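Uncharacterized protein (Chondromyces crocatus, PDB 6I86) is of unknown function but is encoded in the crocagin gene cluster and probably takes part in the biosynthesis of this ribosomal peptide natural product. Local coordinates at residues L58-C66 and V134-A142. Residues are numbered along the deposited sequence; the frame is centred on the assembly and turned at random.
Sequences LEGYFKVRC and VESAEAYPA
Tyr61 and Lys63, alternate residues on one face of strand 60-69, carry the packing of the loop 134-142 onto a five-stranded mixed sheet. In that sheet the strand runs between 4-14 and 148-154, and the loop leads from helix 125-128 toward the latter.

The largest part of the contact is the Tyr61 ring resting on the loop backbone. Ser136 CA sits 3.6 Å above one ring face, displaced toward the rim, while the carbonyl O of Val134 approaches CD1 of Tyr61 at 3.1 Å. CG of Tyr61 is anti to its own carbonyl carbon (chi1 -84°), a rotation that lays the ring against residues 134-137. At the base of the side chain the contact is apolar, Tyr61 CB meeting Val134 CG1 at 3.7 Å. An alanine in place of Tyr61 would keep that CB contact but would probably open a gap beneath the Ser136 backbone and let residues 135-137 shift. Just beyond, a type I turn from Ala137 to Tyr140 reverses the loop, closed by Tyr140 N to Ala137 O at 3.3 Å.

Tyr140 meets the strand backbone with its ring edge: Tyr61 O lies in the ring plane, 3.3 Å from Tyr140 CE2. That buried carbonyl has no hydrogen-bonding partner in the model. Tyr140 OH instead bonds to Asp147 OD2, which also accepts from Lys63 N, so one carboxylate oxygen ties strand and loop together.

Lys63 adds an aliphatic contact at the Tyr140 ring. Its chain bends at chi3 (-67°), bringing CE to 3.6 Å from Tyr140 CE1. The ammonium group bonds to Glu144 O; Lys63 NZ also comes within 3.4 Å of Ala142 O, but at an angle too poor for a hydrogen bond.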
loop_
_atom_site.group_PDB
_atom_site.type_symbol
_atom_site.label_atom_id
_atom_site.label_comp_id
_atom_site.label_asym_id
_atom_site.label_seq_id
_atom_site.Cartn_x
_atom_site.Cartn_y
_atom_site.Cartn_z
ATOM N N LEU A 58 -9.370 -3.270 12.043
ATOM C CA LEU A 58 -9.175 -2.644 13.342
ATOM C C LEU A 58 -7.738 -2.154 13.435
ATOM O O LEU A 58 -6.884 -2.518 12.622
ATOM C CB LEU A 58 -9.487 -3.616 14.491
ATOM C CG LEU A 58 -10.833 -4.349 14.475
ATOM C CD1 LEU A 58 -10.748 -5.618 15.302
ATOM C CD2 LEU A 58 -11.966 -3.458 14.973
ATOM N N GLU A 59 -7.478 -1.328 14.446
ATOM C CA GLU A 59 -6.153 -0.744 14.616
ATOM C C GLU A 59 -5.116 -1.814 14.940
ATOM O O GLU A 59 -5.363 -2.719 15.743
ATOM C CB GLU A 59 -6.178 0.317 15.720
ATOM C CG GLU A 59 -4.839 0.530 16.427
ATOM C CD GLU A 59 -3.887 1.418 15.644
ATOM O OE1 GLU A 59 -2.656 1.249 15.787
ATOM O OE2 GLU A 59 -4.366 2.289 14.892
ATOM N N GLY A 60 -3.955 -1.705 14.307
ATOM C CA GLY A 60 -2.856 -2.597 14.605
ATOM C C GLY A 60 -1.598 -2.139 13.901
ATOM O O GLY A 60 -1.529 -1.029 13.370
ATOM N N TYR A 61 -0.594 -3.010 13.917
ATOM C CA TYR A 61 0.632 -2.821 13.155
ATOM C C TYR A 61 0.689 -3.893 12.080
ATOM O O TYR A 61 0.480 -5.074 12.370
ATOM C CB TYR A 61 1.870 -2.914 14.050
ATOM C CG TYR A 61 2.230 -1.633 14.765
ATOM C CD1 TYR A 61 1.641 -1.302 15.975
ATOM C CD2 TYR A 61 3.172 -0.763 14.234
ATOM C CE1 TYR A 61 1.975 -0.136 16.638
ATOM C CE2 TYR A 61 3.513 0.407 14.888
ATOM C CZ TYR A 61 2.911 0.716 16.089
ATOM O OH TYR A 61 3.247 1.879 16.746
ATOM N N PHE A 62 0.975 -3.488 10.848
ATOM C CA PHE A 62 0.831 -4.381 9.711
ATOM C C PHE A 62 2.060 -4.329 8.819
ATOM O O PHE A 62 2.618 -3.257 8.567
ATOM C CB PHE A 62 -0.427 -4.029 8.915
ATOM C CG PHE A 62 -1.650 -3.899 9.772
ATOM C CD1 PHE A 62 -2.242 -5.025 10.329
ATOM C CD2 PHE A 62 -2.187 -2.654 10.058
ATOM C CE1 PHE A 62 -3.363 -4.914 11.138
ATOM C CE2 PHE A 62 -3.312 -2.535 10.867
ATOM C CZ PHE A 62 -3.900 -3.667 11.407
ATOM N N LYS A 63 2.466 -5.502 8.346
ATOM C CA LYS A 63 3.605 -5.651 7.452
ATOM C C LYS A 63 3.082 -5.793 6.029
ATOM O O LYS A 63 2.316 -6.719 5.734
ATOM C CB LYS A 63 4.446 -6.863 7.850
ATOM C CG LYS A 63 5.584 -7.187 6.895
ATOM C CD LYS A 63 6.354 -8.426 7.350
ATOM C CE LYS A 63 7.102 -8.178 8.652
ATOM N NZ LYS A 63 7.818 -9.397 9.127
ATOM N N VAL A 64 3.485 -4.877 5.153
ATOM C CA VAL A 64 3.039 -4.860 3.766
ATOM C C VAL A 64 4.261 -5.018 2.877
ATOM O O VAL A 64 5.180 -4.190 2.920
ATOM C CB VAL A 64 2.276 -3.571 3.422
ATOM C CG1 VAL A 64 1.752 -3.628 1.991
ATOM C CG2 VAL A 64 1.138 -3.349 4.404
ATOM N N ARG A 65 4.275 -6.080 2.079
ATOM C CA ARG A 65 5.319 -6.290 1.088
ATOM C C ARG A 65 4.861 -5.722 -0.247
ATOM O O ARG A 65 3.738 -5.986 -0.688
ATOM C CB ARG A 65 5.642 -7.777 0.946
ATOM C CG ARG A 65 6.675 -8.083 -0.125
ATOM C CD ARG A 65 6.994 -9.569 -0.173
ATOM N NE ARG A 65 7.469 -10.067 1.116
ATOM C CZ ARG A 65 7.347 -11.328 1.518
ATOM N NH1 ARG A 65 6.768 -12.221 0.728
ATOM N NH2 ARG A 65 7.805 -11.696 2.705
ATOM N N CYS A 66 5.711 -4.907 -0.866
ATOM C CA CYS A 66 5.432 -4.326 -2.172
ATOM C C CYS A 66 6.438 -4.862 -3.178
ATOM O O CYS A 66 7.644 -4.877 -2.910
ATOM C CB CYS A 66 5.491 -2.801 -2.127
ATOM S SG CYS A 66 4.921 -2.002 -3.646
ATOM N N VAL A 134 -0.104 -5.670 18.472
ATOM C CA VAL A 134 1.308 -5.337 18.342
ATOM C C VAL A 134 1.535 -3.923 18.856
ATOM O O VAL A 134 0.840 -2.979 18.457
ATOM C CB VAL A 134 1.765 -5.498 16.885
ATOM C CG1 VAL A 134 3.226 -5.130 16.745
ATOM C CG2 VAL A 134 1.537 -6.926 16.419
ATOM N N GLU A 135 2.508 -3.771 19.756
ATOM C CA GLU A 135 2.725 -2.487 20.414
ATOM C C GLU A 135 3.526 -1.520 19.554
ATOM O O GLU A 135 3.331 -0.303 19.653
ATOM C CB GLU A 135 3.443 -2.694 21.748
ATOM C CG GLU A 135 2.660 -3.499 22.769
ATOM C CD GLU A 135 3.542 -4.037 23.877
ATOM O OE1 GLU A 135 3.183 -5.071 24.480
ATOM O OE2 GLU A 135 4.598 -3.427 24.143
ATOM N N SER A 136 4.426 -2.032 18.723
ATOM C CA SER A 136 5.315 -1.183 17.945
ATOM C C SER A 136 5.797 -1.970 16.737
ATOM O O SER A 136 5.681 -3.197 16.687
ATOM C CB SER A 136 6.499 -0.696 18.791
ATOM O OG SER A 136 7.388 -1.758 19.096
ATOM N N ALA A 137 6.336 -1.243 15.754
ATOM C CA ALA A 137 6.882 -1.898 14.569
ATOM C C ALA A 137 7.998 -2.860 14.944
ATOM O O ALA A 137 8.161 -3.918 14.323
ATOM C CB ALA A 137 7.396 -0.851 13.582
ATOM N N GLU A 138 8.774 -2.503 15.969
ATOM C CA GLU A 138 9.901 -3.319 16.397
ATOM C C GLU A 138 9.437 -4.629 17.020
ATOM O O GLU A 138 10.135 -5.646 16.925
ATOM C CB GLU A 138 10.767 -2.530 17.386
ATOM C CG GLU A 138 11.225 -1.108 16.957
ATOM C CD GLU A 138 10.107 -0.103 16.668
ATOM O OE1 GLU A 138 8.934 -0.373 16.982
ATOM O OE2 GLU A 138 10.412 0.973 16.111
ATOM N N ALA A 139 8.267 -4.624 17.655
ATOM C CA ALA A 139 7.700 -5.794 18.308
ATOM C C ALA A 139 6.891 -6.670 17.362
ATOM O O ALA A 139 6.405 -7.727 17.783
ATOM C CB ALA A 139 6.824 -5.362 19.488
ATOM N N TYR A 140 6.720 -6.256 16.111
ATOM C CA TYR A 140 6.096 -7.112 15.116
ATOM C C TYR A 140 6.986 -8.330 14.903
ATOM O O TYR A 140 8.161 -8.170 14.533
ATOM C CB TYR A 140 5.887 -6.357 13.802
ATOM C CG TYR A 140 5.001 -7.063 12.788
ATOM C CD1 TYR A 140 5.450 -8.180 12.090
ATOM C CD2 TYR A 140 3.719 -6.601 12.518
ATOM C CE1 TYR A 140 4.643 -8.821 11.161
ATOM C CE2 TYR A 140 2.906 -7.233 11.590
ATOM C CZ TYR A 140 3.374 -8.342 10.915
ATOM O OH TYR A 140 2.576 -8.978 9.990
ATOM N N PRO A 141 6.489 -9.542 15.143
ATOM C CA PRO A 141 7.348 -10.731 15.056
ATOM C C PRO A 141 7.965 -10.876 13.673
ATOM O O PRO A 141 7.278 -10.788 12.653
ATOM C CB PRO A 141 6.387 -11.883 15.372
ATOM C CG PRO A 141 5.277 -11.246 16.155
ATOM C CD PRO A 141 5.120 -9.874 15.569
ATOM N N ALA A 142 9.278 -11.113 13.652
ATOM C CA ALA A 142 10.016 -11.152 12.393
ATOM C C ALA A 142 9.523 -12.259 11.470
ATOM O O ALA A 142 9.539 -12.096 10.245
ATOM C CB ALA A 142 11.508 -11.325 12.672
#